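Local coordinates for protein pyruvate-formate lyase-activating enzyme (Bacteroides vulgatus ATCC 8482, PDB 3CAN) that is of undescribed function but belongs to the radical SAM superfamily, whose members build a TIM-barrel-like fold of alternating strands and helices, at residues 5-10 and 31-36; 23-28 and 49-54; 53-58 and 91-96. All blocks are in the same frame, centred on the assembly; numbering follows the deposited sequence.

Contact 1 of 3, residues 5-10 and 31-36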
ATOM      1  N   GLY A   5      -8.109   8.291  -4.265  1.00 19.81           N
ATOM      2  CA  GLY A   5      -7.910   6.849  -4.171  1.00 19.10           C
ATOM      3  C   GLY A   5      -8.374   6.161  -5.446  1.00 18.11           C
ATOM      4  O   GLY A   5      -8.335   6.755  -6.526  1.00 17.83           O
ATOM      5  N   GLY A   6      -8.819   4.914  -5.326  1.00 16.30           N
ATOM      6  CA  GLY A   6      -9.134   4.111  -6.495  1.00 15.61           C
ATOM      7  C   GLY A   6      -9.041   2.636  -6.180  1.00 14.50           C
ATOM      8  O   GLY A   6      -9.164   2.232  -5.027  1.00 13.90           O
ATOM      9  N   VAL A   7      -8.816   1.838  -7.214  1.00 12.90           N
ATOM     10  CA  VAL A   7      -8.692   0.397  -7.060  1.00 12.94           C
ATOM     11  C   VAL A   7      -7.261  -0.012  -7.439  1.00 12.85           C
ATOM     12  O   VAL A   7      -6.669   0.515  -8.392  1.00 13.39           O
ATOM     13  CB  VAL A   7      -9.746  -0.348  -7.926  1.00 13.13           C
ATOM     14  CG1 VAL A   7      -9.537  -0.089  -9.434  1.00 13.38           C
ATOM     15  CG2 VAL A   7      -9.782  -1.849  -7.623  1.00 12.78           C
ATOM     16  N   THR A   8      -6.723  -0.956  -6.687  1.00 13.51           N
ATOM     17  CA  THR A   8      -5.413  -1.534  -6.982  1.00 13.31           C
ATOM     18  C   THR A   8      -5.524  -3.049  -6.977  1.00 13.98           C
ATOM     19  O   THR A   8      -6.108  -3.644  -6.049  1.00 14.67           O
ATOM     20  CB  THR A   8      -4.382  -1.128  -5.932  1.00 14.04           C
ATOM     21  OG1 THR A   8      -4.297   0.296  -5.862  1.00 14.32           O
ATOM     22  CG2 THR A   8      -2.990  -1.715  -6.270  1.00 14.52           C
ATOM     23  N   PHE A   9      -4.945  -3.685  -7.988  1.00 14.04           N
ATOM     24  CA  PHE A   9      -4.769  -5.137  -7.972  1.00 15.07           C
ATOM     25  C   PHE A   9      -3.308  -5.409  -7.675  1.00 14.71           C
ATOM     26  O   PHE A   9      -2.424  -4.788  -8.279  1.00 14.48           O
ATOM     27  CB  PHE A   9      -5.144  -5.757  -9.298  1.00 15.35           C
ATOM     28  CG  PHE A   9      -6.607  -5.760  -9.549  1.00 17.12           C
ATOM     29  CD1 PHE A   9      -7.384  -6.832  -9.140  1.00 15.85           C
ATOM     30  CD2 PHE A   9      -7.216  -4.687 -10.179  1.00 18.47           C
ATOM     31  CE1 PHE A   9      -8.744  -6.845  -9.379  1.00 15.93           C
ATOM     32  CE2 PHE A   9      -8.596  -4.674 -10.394  1.00 18.83           C
ATOM     33  CZ  PHE A   9      -9.348  -5.748  -9.997  1.00 16.90           C
ATOM     34  N   CYS A  10      -3.066  -6.290  -6.711  1.00 15.21           N
ATOM     35  CA  CYS A  10      -1.722  -6.598  -6.203  0.50 15.50           C
ATOM     36  C   CYS A  10      -1.439  -8.091  -6.271  1.00 15.85           C
ATOM     37  O   CYS A  10      -2.356  -8.918  -6.095  1.00 15.08           O
ATOM     38  CB  CYS A  10      -1.591  -6.196  -4.732  0.50 16.00           C
ATOM     39  SG  CYS A  10      -1.731  -4.455  -4.367  0.50 17.98           S
ATOM     40  N   GLN A  31     -16.806   3.977 -14.497  1.00 16.17           N
ATOM     41  CA  GLN A  31     -17.221   4.709 -13.289  1.00 16.42           C
ATOM     42  C   GLN A  31     -16.207   5.803 -12.878  1.00 16.36           C
ATOM     43  O   GLN A  31     -16.396   6.486 -11.874  1.00 17.18           O
ATOM     44  CB  GLN A  31     -17.484   3.708 -12.148  1.00 16.28           C
ATOM     45  CG  GLN A  31     -18.766   2.846 -12.343  1.00 16.72           C
ATOM     46  CD  GLN A  31     -20.073   3.558 -11.958  1.00 17.90           C
ATOM     47  OE1 GLN A  31     -20.037   4.628 -11.368  1.00 17.94           O
ATOM     48  NE2 GLN A  31     -21.233   2.953 -12.280  1.00 18.23           N
ATOM     49  N   GLY A  32     -15.138   5.975 -13.652  1.00 15.81           N
ATOM     50  CA  GLY A  32     -14.176   7.043 -13.416  1.00 16.48           C
ATOM     51  C   GLY A  32     -13.238   6.797 -12.241  1.00 16.91           C
ATOM     52  O   GLY A  32     -12.692   7.740 -11.665  1.00 18.28           O
ATOM     53  N   ILE A  33     -13.060   5.532 -11.888  1.00 15.43           N
ATOM     54  CA  ILE A  33     -12.259   5.146 -10.749  1.00 15.51           C
ATOM     55  C   ILE A  33     -10.821   4.920 -11.246  1.00 14.70           C
ATOM     56  O   ILE A  33     -10.615   4.255 -12.262  1.00 14.96           O
ATOM     57  CB  ILE A  33     -12.859   3.897 -10.053  1.00 15.25           C
ATOM     58  CG1 ILE A  33     -14.234   4.279  -9.436  1.00 17.82           C
ATOM     59  CG2 ILE A  33     -11.899   3.374  -8.978  1.00 15.14           C
ATOM     60  CD1 ILE A  33     -14.978   3.144  -8.794  1.00 18.99           C
ATOM     61  N   HIS A  34      -9.860   5.526 -10.553  1.00 14.19           N
ATOM     62  CA  HIS A  34      -8.423   5.354 -10.875  1.00 13.85           C
ATOM     63  C   HIS A  34      -8.013   3.918 -10.633  1.00 13.64           C
ATOM     64  O   HIS A  34      -8.431   3.304  -9.641  1.00 13.79           O
ATOM     65  CB  HIS A  34      -7.582   6.298 -10.021  1.00 14.85           C
ATOM     66  CG  HIS A  34      -6.106   6.211 -10.259  1.00 15.73           C
ATOM     67  ND1 HIS A  34      -5.315   5.215  -9.720  1.00 19.18           N
ATOM     68  CD2 HIS A  34      -5.266   7.040 -10.929  1.00 19.15           C
ATOM     69  CE1 HIS A  34      -4.061   5.412 -10.086  1.00 19.84           C
ATOM     70  NE2 HIS A  34      -4.003   6.520 -10.805  1.00 17.69           N
ATOM     71  N   ARG A  35      -7.191   3.382 -11.540  1.00 12.56           N
ATOM     72  CA  ARG A  35      -6.807   1.970 -11.538  1.00 12.29           C
ATOM     73  C   ARG A  35      -5.297   1.760 -11.590  1.00 12.08           C
ATOM     74  O   ARG A  35      -4.616   2.285 -12.482  1.00 12.64           O
ATOM     75  CB  ARG A  35      -7.425   1.274 -12.753  1.00 11.77           C
ATOM     76  CG  ARG A  35      -8.949   1.359 -12.810  1.00 11.22           C
ATOM     77  CD  ARG A  35      -9.456   1.195 -14.220  1.00 12.57           C
ATOM     78  NE  ARG A  35      -8.982   2.255 -15.102  1.00 11.83           N
ATOM     79  CZ  ARG A  35      -9.276   2.322 -16.392  1.00 12.67           C
ATOM     80  NH1 ARG A  35     -10.088   1.439 -16.940  1.00 12.47           N
ATOM     81  NH2 ARG A  35      -8.778   3.303 -17.134  1.00 14.70           N
ATOM     82  N   ALA A  36      -4.781   0.978 -10.642  1.00 12.49           N
ATOM     83  CA  ALA A  36      -3.363   0.591 -10.615  1.00 12.79           C
ATOM     84  C   ALA A  36      -3.284  -0.916 -10.590  1.00 13.20           C
ATOM     85  O   ALA A  36      -4.057  -1.556  -9.882  1.00 13.09           O
ATOM     86  CB  ALA A  36      -2.662   1.158  -9.380  1.00 13.03           C
TER
HETATM   87  O   HOH W   1     -10.569   6.957  -8.211  1.00 21.77           O
HETATM   88  O   HOH W   2      -5.507   3.252  -7.764  1.00 27.46           O

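Contact 2 of 3, residues 23-28 and 49-54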
ATOM      1  N   ASP A  23     -11.898  -7.184 -17.498  1.00 13.75           N
ATOM      2  CA  ASP A  23     -13.313  -6.848 -17.367  1.00 13.89           C
ATOM      3  C   ASP A  23     -13.565  -5.901 -16.181  1.00 13.32           C
ATOM      4  O   ASP A  23     -14.267  -4.899 -16.308  1.00 13.31           O
ATOM      5  CB  ASP A  23     -14.147  -8.111 -17.208  1.00 14.57           C
ATOM      6  CG  ASP A  23     -15.628  -7.825 -17.227  1.00 18.43           C
ATOM      7  OD1 ASP A  23     -16.125  -7.312 -18.247  1.00 22.36           O
ATOM      8  OD2 ASP A  23     -16.272  -8.075 -16.204  1.00 21.18           O
ATOM      9  N   ILE A  24     -12.983  -6.209 -15.033  1.00 13.11           N
ATOM     10  CA  ILE A  24     -13.166  -5.363 -13.852  1.00 12.35           C
ATOM     11  C   ILE A  24     -12.529  -4.002 -14.095  1.00 12.33           C
ATOM     12  O   ILE A  24     -13.106  -2.973 -13.769  1.00 12.50           O
ATOM     13  CB  ILE A  24     -12.581  -6.015 -12.600  1.00 12.78           C
ATOM     14  CG1 ILE A  24     -13.311  -7.329 -12.266  1.00 12.98           C
ATOM     15  CG2 ILE A  24     -12.622  -5.014 -11.413  1.00 12.63           C
ATOM     16  CD1 ILE A  24     -14.834  -7.236 -12.132  1.00 13.23           C
ATOM     17  N   LEU A  25     -11.334  -3.990 -14.676  1.00 12.10           N
ATOM     18  CA  LEU A  25     -10.687  -2.724 -15.031  1.00 12.65           C
ATOM     19  C   LEU A  25     -11.567  -1.874 -15.957  1.00 12.44           C
ATOM     20  O   LEU A  25     -11.730  -0.678 -15.734  1.00 11.51           O
ATOM     21  CB  LEU A  25      -9.326  -2.988 -15.672  1.00 11.91           C
ATOM     22  CG  LEU A  25      -8.232  -3.487 -14.725  1.00 13.06           C
ATOM     23  CD1 LEU A  25      -6.990  -3.881 -15.541  1.00 11.58           C
ATOM     24  CD2 LEU A  25      -7.845  -2.433 -13.680  1.00 12.80           C
ATOM     25  N   LYS A  26     -12.151  -2.491 -16.978  1.00 12.91           N
ATOM     26  CA  LYS A  26     -13.073  -1.761 -17.858  1.00 13.75           C
ATOM     27  C   LYS A  26     -14.263  -1.164 -17.102  1.00 13.39           C
ATOM     28  O   LYS A  26     -14.606   0.005 -17.287  1.00 13.21           O
ATOM     29  CB  LYS A  26     -13.556  -2.658 -18.989  1.00 14.54           C
ATOM     30  CG  LYS A  26     -12.491  -2.852 -20.045  1.00 16.46           C
ATOM     31  CD  LYS A  26     -12.886  -3.832 -21.112  1.00 17.45           C
ATOM     32  CE  LYS A  26     -11.890  -3.809 -22.245  1.00 21.14           C
ATOM     33  NZ  LYS A  26     -12.216  -4.876 -23.240  1.00 24.30           N
ATOM     34  N   ARG A  27     -14.873  -1.957 -16.233  1.00 13.56           N
ATOM     35  CA  ARG A  27     -16.006  -1.495 -15.426  1.00 13.65           C
ATOM     36  C   ARG A  27     -15.625  -0.313 -14.530  1.00 13.20           C
ATOM     37  O   ARG A  27     -16.364   0.668 -14.421  1.00 13.11           O
ATOM     38  CB  ARG A  27     -16.555  -2.642 -14.577  1.00 13.71           C
ATOM     39  CG  ARG A  27     -17.264  -3.712 -15.389  1.00 14.35           C
ATOM     40  CD  ARG A  27     -17.556  -4.946 -14.559  1.00 15.31           C
ATOM     41  NE  ARG A  27     -18.136  -5.999 -15.375  1.00 16.54           N
ATOM     42  CZ  ARG A  27     -19.424  -6.081 -15.677  1.00 16.89           C
ATOM     43  NH1 ARG A  27     -20.289  -5.200 -15.197  1.00 16.44           N
ATOM     44  NH2 ARG A  27     -19.853  -7.064 -16.452  1.00 18.69           N
ATOM     45  N   CYS A  28     -14.463  -0.403 -13.895  1.00 13.43           N
ATOM     46  CA  CYS A  28     -13.966   0.684 -13.048  1.00 13.55           C
ATOM     47  C   CYS A  28     -13.690   1.962 -13.856  1.00 13.64           C
ATOM     48  O   CYS A  28     -13.977   3.070 -13.394  1.00 13.55           O
ATOM     49  CB  CYS A  28     -12.727   0.236 -12.276  1.00 13.39           C
ATOM     50  SG  CYS A  28     -13.068  -0.975 -10.973  1.00 14.05           S
ATOM     51  N   ASP A  49       0.043  -5.429 -22.466  1.00 19.47           N
ATOM     52  CA  ASP A  49      -0.474  -4.377 -23.352  1.00 19.29           C
ATOM     53  C   ASP A  49      -1.953  -4.079 -23.093  1.00 19.05           C
ATOM     54  O   ASP A  49      -2.353  -2.905 -23.029  1.00 18.76           O
ATOM     55  CB  ASP A  49      -0.291  -4.774 -24.821  1.00 19.35           C
ATOM     56  CG  ASP A  49       1.154  -4.772 -25.261  1.00 21.00           C
ATOM     57  OD1 ASP A  49       2.026  -4.287 -24.513  1.00 23.25           O
ATOM     58  OD2 ASP A  49       1.414  -5.263 -26.385  1.00 21.74           O
ATOM     59  N   GLU A  50      -2.761  -5.127 -22.932  1.00 18.81           N
ATOM     60  CA  GLU A  50      -4.195  -4.951 -22.687  0.50 18.65           C
ATOM     61  C   GLU A  50      -4.455  -4.333 -21.314  1.00 18.09           C
ATOM     62  O   GLU A  50      -5.345  -3.509 -21.171  1.00 17.97           O
ATOM     63  CB  GLU A  50      -4.953  -6.274 -22.823  0.50 18.90           C
ATOM     64  CG  GLU A  50      -6.487  -6.149 -22.753  0.50 19.71           C
ATOM     65  CD  GLU A  50      -7.103  -5.344 -23.902  0.50 21.67           C
ATOM     66  OE1 GLU A  50      -6.462  -5.199 -24.966  0.50 20.94           O
ATOM     67  OE2 GLU A  50      -8.246  -4.855 -23.735  0.50 24.33           O
ATOM     68  N   VAL A  51      -3.681  -4.731 -20.306  1.00 17.64           N
ATOM     69  CA  VAL A  51      -3.785  -4.105 -18.979  1.00 17.70           C
ATOM     70  C   VAL A  51      -3.487  -2.604 -19.073  1.00 17.50           C
ATOM     71  O   VAL A  51      -4.238  -1.784 -18.553  1.00 16.80           O
ATOM     72  CB  VAL A  51      -2.860  -4.766 -17.938  1.00 17.77           C
ATOM     73  CG1 VAL A  51      -2.785  -3.896 -16.663  1.00 18.20           C
ATOM     74  CG2 VAL A  51      -3.380  -6.174 -17.593  1.00 18.28           C
HETATM   75  N   MSE A  52      -2.428  -2.235 -19.788  1.00 17.84           N
HETATM   76  CA  MSE A  52      -2.103  -0.812 -19.974  1.00 17.96           C
HETATM   77  C   MSE A  52      -3.224  -0.020 -20.664  1.00 18.03           C
HETATM   78  O   MSE A  52      -3.438   1.146 -20.362  1.00 18.54           O
HETATM   79  CB  MSE A  52      -0.785  -0.650 -20.728  1.00 17.98           C
HETATM   80  CG  MSE A  52       0.436  -0.993 -19.911  1.00 18.34           C
HETATM   81 SE   MSE A  52       2.102  -0.512 -20.809  0.80 21.13          SE
HETATM   82  CE  MSE A  52       2.120  -1.879 -22.178  1.00 19.53           C
ATOM     83  N   ARG A  53      -3.959  -0.650 -21.572  1.00 17.06           N
ATOM     84  CA  ARG A  53      -5.080   0.019 -22.204  1.00 17.39           C
ATOM     85  C   ARG A  53      -6.244   0.285 -21.243  1.00 16.89           C
ATOM     86  O   ARG A  53      -7.134   1.092 -21.550  1.00 16.46           O
ATOM     87  CB  ARG A  53      -5.568  -0.792 -23.404  1.00 17.69           C
ATOM     88  CG  ARG A  53      -4.655  -0.688 -24.598  1.00 19.62           C
ATOM     89  CD  ARG A  53      -5.325  -1.235 -25.844  1.00 21.74           C
ATOM     90  NE  ARG A  53      -5.146  -2.670 -25.940  1.00 26.75           N
ATOM     91  CZ  ARG A  53      -4.070  -3.268 -26.454  1.00 27.12           C
ATOM     92  NH1 ARG A  53      -4.002  -4.584 -26.470  1.00 26.35           N
ATOM     93  NH2 ARG A  53      -3.052  -2.569 -26.951  1.00 30.86           N
ATOM     94  N   ASN A  54      -6.222  -0.360 -20.075  1.00 15.26           N
ATOM     95  CA  ASN A  54      -7.348  -0.329 -19.157  1.00 15.54           C
ATOM     96  C   ASN A  54      -6.953   0.027 -17.724  1.00 14.98           C
ATOM     97  O   ASN A  54      -7.595  -0.398 -16.765  1.00 14.17           O
ATOM     98  CB  ASN A  54      -8.078  -1.665 -19.211  1.00 15.24           C
ATOM     99  CG  ASN A  54      -8.697  -1.926 -20.583  1.00 15.81           C
ATOM    100  OD1 ASN A  54      -9.712  -1.314 -20.950  1.00 16.78           O
ATOM    101  ND2 ASN A  54      -8.074  -2.816 -21.351  1.00 15.57           N
TER

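Contact 3 of 3, residues 53-58 and 91-96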
ATOM      1  N   ARG A  53      -3.959  -0.650 -21.572  1.00 17.06           N
ATOM      2  CA  ARG A  53      -5.080   0.019 -22.204  1.00 17.39           C
ATOM      3  C   ARG A  53      -6.244   0.285 -21.243  1.00 16.89           C
ATOM      4  O   ARG A  53      -7.134   1.092 -21.550  1.00 16.46           O
ATOM      5  CB  ARG A  53      -5.568  -0.792 -23.404  1.00 17.69           C
ATOM      6  CG  ARG A  53      -4.655  -0.688 -24.598  1.00 19.62           C
ATOM      7  CD  ARG A  53      -5.325  -1.235 -25.844  1.00 21.74           C
ATOM      8  NE  ARG A  53      -5.146  -2.670 -25.940  1.00 26.75           N
ATOM      9  CZ  ARG A  53      -4.070  -3.268 -26.454  1.00 27.12           C
ATOM     10  NH1 ARG A  53      -4.002  -4.584 -26.470  1.00 26.35           N
ATOM     11  NH2 ARG A  53      -3.052  -2.569 -26.951  1.00 30.86           N
ATOM     12  N   ASN A  54      -6.222  -0.360 -20.075  1.00 15.26           N
ATOM     13  CA  ASN A  54      -7.348  -0.329 -19.157  1.00 15.54           C
ATOM     14  C   ASN A  54      -6.953   0.027 -17.724  1.00 14.98           C
ATOM     15  O   ASN A  54      -7.595  -0.398 -16.765  1.00 14.17           O
ATOM     16  CB  ASN A  54      -8.078  -1.665 -19.211  1.00 15.24           C
ATOM     17  CG  ASN A  54      -8.697  -1.926 -20.583  1.00 15.81           C
ATOM     18  OD1 ASN A  54      -9.712  -1.314 -20.950  1.00 16.78           O
ATOM     19  ND2 ASN A  54      -8.074  -2.816 -21.351  1.00 15.57           N
ATOM     20  N   CYS A  55      -5.901   0.824 -17.584  1.00 14.41           N
ATOM     21  CA  CYS A  55      -5.565   1.354 -16.266  1.00 14.48           C
ATOM     22  C   CYS A  55      -4.746   2.613 -16.390  1.00 14.34           C
ATOM     23  O   CYS A  55      -4.393   3.031 -17.500  1.00 14.48           O
ATOM     24  CB  CYS A  55      -4.877   0.302 -15.391  1.00 14.81           C
ATOM     25  SG  CYS A  55      -3.161  -0.067 -15.837  1.00 15.55           S
ATOM     26  N   GLU A  56      -4.478   3.227 -15.247  1.00 14.18           N
ATOM     27  CA  GLU A  56      -3.763   4.489 -15.168  1.00 14.74           C
ATOM     28  C   GLU A  56      -2.280   4.344 -14.803  1.00 14.90           C
ATOM     29  O   GLU A  56      -1.493   5.252 -15.080  1.00 15.04           O
ATOM     30  CB  GLU A  56      -4.436   5.389 -14.134  1.00 14.87           C
ATOM     31  CG  GLU A  56      -5.634   6.125 -14.623  1.00 15.19           C
ATOM     32  CD  GLU A  56      -6.831   5.252 -14.914  1.00 16.94           C
ATOM     33  OE1 GLU A  56      -7.136   4.312 -14.155  1.00 13.48           O
ATOM     34  OE2 GLU A  56      -7.514   5.539 -15.907  1.00 17.85           O
ATOM     35  N   LEU A  57      -1.903   3.233 -14.160  1.00 15.11           N
ATOM     36  CA  LEU A  57      -0.584   3.083 -13.550  1.00 15.50           C
ATOM     37  C   LEU A  57      -0.255   1.616 -13.360  1.00 15.39           C
ATOM     38  O   LEU A  57      -1.120   0.843 -12.923  1.00 15.01           O
ATOM     39  CB  LEU A  57      -0.594   3.751 -12.169  1.00 16.06           C
ATOM     40  CG  LEU A  57       0.668   3.707 -11.332  1.00 16.51           C
ATOM     41  CD1 LEU A  57       1.774   4.535 -12.009  1.00 19.04           C
ATOM     42  CD2 LEU A  57       0.390   4.234  -9.905  1.00 17.35           C
ATOM     43  N   LEU A  58       0.982   1.229 -13.676  1.00 14.64           N
ATOM     44  CA  LEU A  58       1.458  -0.109 -13.367  1.00 15.07           C
ATOM     45  C   LEU A  58       2.365  -0.055 -12.151  1.00 14.66           C
ATOM     46  O   LEU A  58       3.074   0.935 -11.926  1.00 14.05           O
ATOM     47  CB  LEU A  58       2.233  -0.725 -14.535  1.00 15.63           C
ATOM     48  CG  LEU A  58       1.525  -1.035 -15.852  1.00 16.36           C
ATOM     49  CD1 LEU A  58       2.341  -2.025 -16.671  1.00 16.15           C
ATOM     50  CD2 LEU A  58       0.070  -1.519 -15.674  1.00 15.58           C
ATOM     51  N   ALA A  91       6.784   1.254 -23.746  1.00 18.96           N
ATOM     52  CA  ALA A  91       5.423   1.674 -24.069  1.00 19.11           C
ATOM     53  C   ALA A  91       5.127   3.110 -23.637  1.00 19.15           C
ATOM     54  O   ALA A  91       4.039   3.605 -23.902  1.00 19.42           O
ATOM     55  CB  ALA A  91       4.427   0.722 -23.424  1.00 18.74           C
ATOM     56  N   ASP A  92       6.093   3.769 -22.993  1.00 19.28           N
ATOM     57  CA  ASP A  92       5.962   5.131 -22.481  1.00 19.30           C
ATOM     58  C   ASP A  92       4.749   5.285 -21.558  1.00 18.96           C
ATOM     59  O   ASP A  92       3.960   6.209 -21.699  1.00 19.41           O
ATOM     60  CB  ASP A  92       5.900   6.143 -23.629  1.00 20.12           C
ATOM     61  CG  ASP A  92       6.112   7.576 -23.161  1.00 21.30           C
ATOM     62  OD1 ASP A  92       6.792   7.792 -22.130  1.00 23.17           O
ATOM     63  OD2 ASP A  92       5.618   8.485 -23.849  1.00 24.88           O
ATOM     64  N   PHE A  93       4.614   4.346 -20.631  1.00 18.28           N
ATOM     65  CA  PHE A  93       3.448   4.244 -19.766  1.00 17.91           C
ATOM     66  C   PHE A  93       3.895   4.414 -18.305  1.00 17.38           C
ATOM     67  O   PHE A  93       4.959   3.921 -17.932  1.00 17.04           O
ATOM     68  CB  PHE A  93       2.768   2.890 -19.987  1.00 17.60           C
ATOM     69  CG  PHE A  93       1.429   2.767 -19.328  1.00 17.67           C
ATOM     70  CD1 PHE A  93       0.273   3.154 -19.982  1.00 18.04           C
ATOM     71  CD2 PHE A  93       1.316   2.278 -18.034  1.00 17.47           C
ATOM     72  CE1 PHE A  93      -0.958   3.048 -19.357  1.00 16.95           C
ATOM     73  CE2 PHE A  93       0.078   2.165 -17.426  1.00 16.52           C
ATOM     74  CZ  PHE A  93      -1.047   2.560 -18.082  1.00 17.10           C
ATOM     75  N   PRO A  94       3.091   5.125 -17.475  1.00 16.96           N
ATOM     76  CA  PRO A  94       3.510   5.362 -16.101  1.00 16.63           C
ATOM     77  C   PRO A  94       3.604   4.091 -15.253  1.00 15.94           C
ATOM     78  O   PRO A  94       2.688   3.254 -15.262  1.00 15.66           O
ATOM     79  CB  PRO A  94       2.426   6.284 -15.527  1.00 16.82           C
ATOM     80  CG  PRO A  94       1.448   6.505 -16.570  1.00 16.93           C
ATOM     81  CD  PRO A  94       1.795   5.769 -17.785  1.00 17.27           C
ATOM     82  N   TYR A  95       4.697   3.974 -14.515  1.00 14.67           N
ATOM     83  CA  TYR A  95       4.873   2.859 -13.602  1.00 14.27           C
ATOM     84  C   TYR A  95       5.621   3.275 -12.349  1.00 14.26           C
ATOM     85  O   TYR A  95       6.429   4.228 -12.368  1.00 14.53           O
ATOM     86  CB  TYR A  95       5.577   1.682 -14.300  1.00 14.07           C
ATOM     87  CG  TYR A  95       7.024   1.929 -14.724  1.00 13.66           C
ATOM     88  CD1 TYR A  95       8.078   1.360 -14.023  1.00 13.27           C
ATOM     89  CD2 TYR A  95       7.322   2.709 -15.833  1.00 14.80           C
ATOM     90  CE1 TYR A  95       9.397   1.571 -14.402  1.00 13.92           C
ATOM     91  CE2 TYR A  95       8.648   2.923 -16.226  1.00 13.35           C
ATOM     92  CZ  TYR A  95       9.669   2.356 -15.507  1.00 13.78           C
ATOM     93  OH  TYR A  95      10.973   2.570 -15.896  1.00 14.06           O
ATOM     94  N   TYR A  96       5.353   2.551 -11.267  1.00 14.50           N
ATOM     95  CA  TYR A  96       6.101   2.651 -10.023  1.00 14.89           C
ATOM     96  C   TYR A  96       6.902   1.362  -9.855  1.00 15.03           C
ATOM     97  O   TYR A  96       6.429   0.270 -10.205  1.00 15.05           O
ATOM     98  CB  TYR A  96       5.181   2.730  -8.793  1.00 16.22           C
ATOM     99  CG  TYR A  96       4.385   3.989  -8.547  1.00 17.93           C
ATOM    100  CD1 TYR A  96       4.315   5.025  -9.463  1.00 18.93           C
ATOM    101  CD2 TYR A  96       3.641   4.105  -7.374  1.00 19.78           C
ATOM    102  CE1 TYR A  96       3.540   6.170  -9.198  1.00 18.68           C
ATOM    103  CE2 TYR A  96       2.881   5.229  -7.104  1.00 20.23           C
ATOM    104  CZ  TYR A  96       2.839   6.256  -8.017  1.00 19.31           C
ATOM    105  OH  TYR A  96       2.067   7.357  -7.730  1.00 19.88           O
TER

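Contact 1 of 3, residues 5-10 and 31-36
V7 and A36 lie at the heart of a parallel strand pairing: 6-10 and 35-38 are sheet neighbours joined through helix 18-30, a beta-alpha-beta crossover of the kind that builds TIM-barrel-like radical SAM domains. V7 spends both of its backbone polar atoms on the partner strand. Its N gives to H34 O at 2.9 Å, with an N-H...O angle of 168°, and its O accepts from A36 N at 3.0 Å. The next rung is F9 N to A36 O, 3.0 Å.

Where the strand begins, water 1 takes over, accepting from H34 N at 2.8 Å and donating to G5 O. Water 2 gives V7 O a second partner and lies in the plane of the H34 ring, 2.8 Å from ND1; H34 CG stands opposite its own N (chi1 180°), which turns the imidazole to this water. G6 has no side chain, and H34 O comes within 3.3 Å of its CA in a CA-H...O contact.

The apolar part rests on V7 CG1, wedged between N and carbonyl carbon (chi1 63°), which meets R35 CG at 3.7 Å and also touches I33 CG2. The polar end of R35 is held farther on, by E56. On its other edge, strand 6-10 pairs antiparallel with a strand of the second subunit, continuing the sheet across the interface. On the sheet face carrying T8, its OG1 stands 4.0 Å from A36 CB.

Contact 2 of 3, residues 23-28 and 49-54
K26 passes obliquely by the oxygen end of the N54 amide: CG sits above OD1 at 3.3 Å, and CE, on the same side of the plane, lies out beyond the rim, 3.6 Å from OD1. At the nitrogen end, ND2 donates to E50 O at 2.8 Å, tying the amide to the last turn of helix 45-53. The R53 guanidinium has D49 O over one face and E50 OE1 in plane at its edge, where NE and NH1 both grip that single oxygen in the E50 conformer described, one of two.

Next to K26, L25 closes on the backbone of N54. Its CB comes to 3.3 Å from N54 O, and CG, CD1 and CD2 cluster about the same oxygen, while CD1 also meets V51 CG1 at 4.4 Å. L25 and V51 both rest on V37, so helices 18-30 and 45-53 pack on strand 35-38.

K26 runs extended past CG, which brings NZ to 4.0 Å from OE2 of the same E50 conformer, beyond a salt bridge. No hydrogen bond passes between the two segments: the N54 amide and the E50 carboxylate are bonded within 49-54, and the cohesion is mainly aliphatic carbon against amide and carbonyl, perhaps with a modest K26-E50 attraction.

Contact 3 of 3, residues 53-58 and 91-96
C55 turns its carbonyl O to the edge of the F93 ring, near the ring plane and 3.4 Å from CZ. Its SG makes an oblique sulfur-aromatic contact, 5.2 Å from the F93 ring centroid. At E56 the backbone takes part instead of the side chain: O lies 3.5 Å from P94 CG.

L57 starts away from the other segment, but CG set opposite the backbone N (chi1 179°) swings the branch back. CD1 touches P94 O, and CD2 comes down almost along the normal of the Y96 ring, 3.7 Å from the centroid and 12° off the axis, a CH-pi contact over the face.

Here strands 57-61 and 95-101 run parallel as neighbours in the radical SAM sheet, with helices 67-74 and 79-90 between them in the chain. The second helix ends in a Schellman motif at D92.

L58 makes the backbone rungs, its N donating to P94 O at 3.1 Å and its O accepting from Y96 N at 2.9 Å. On the side chain, CG packs against F93 CE2 at 3.8 Å, and CB meets CB of Y95, a residue whose OH bonds R124 O.

In the fold
Contacts 1 and 3 lie on one sheet, with strand 35-38 beside 57-61, and their centres are about 12 Å apart; contact 2 is the helical layer over it, about 10 and 11 Å from them, centre to centre. R35 of contact 1 links all three: its NH2 forms a salt bridge with E56 OE2 at 2.8 Å, and its NH1 probably bonds L25 O at 2.9 Å. C28 O probably also accepts from I33 N, where helix 18-30 passes into the loop before strand 35-38. Contacts 2 and 3 share R53 and N54, and M52 O lies 3.3 Å from F93 CE1. Contacts 1 and 2 also border the second subunit.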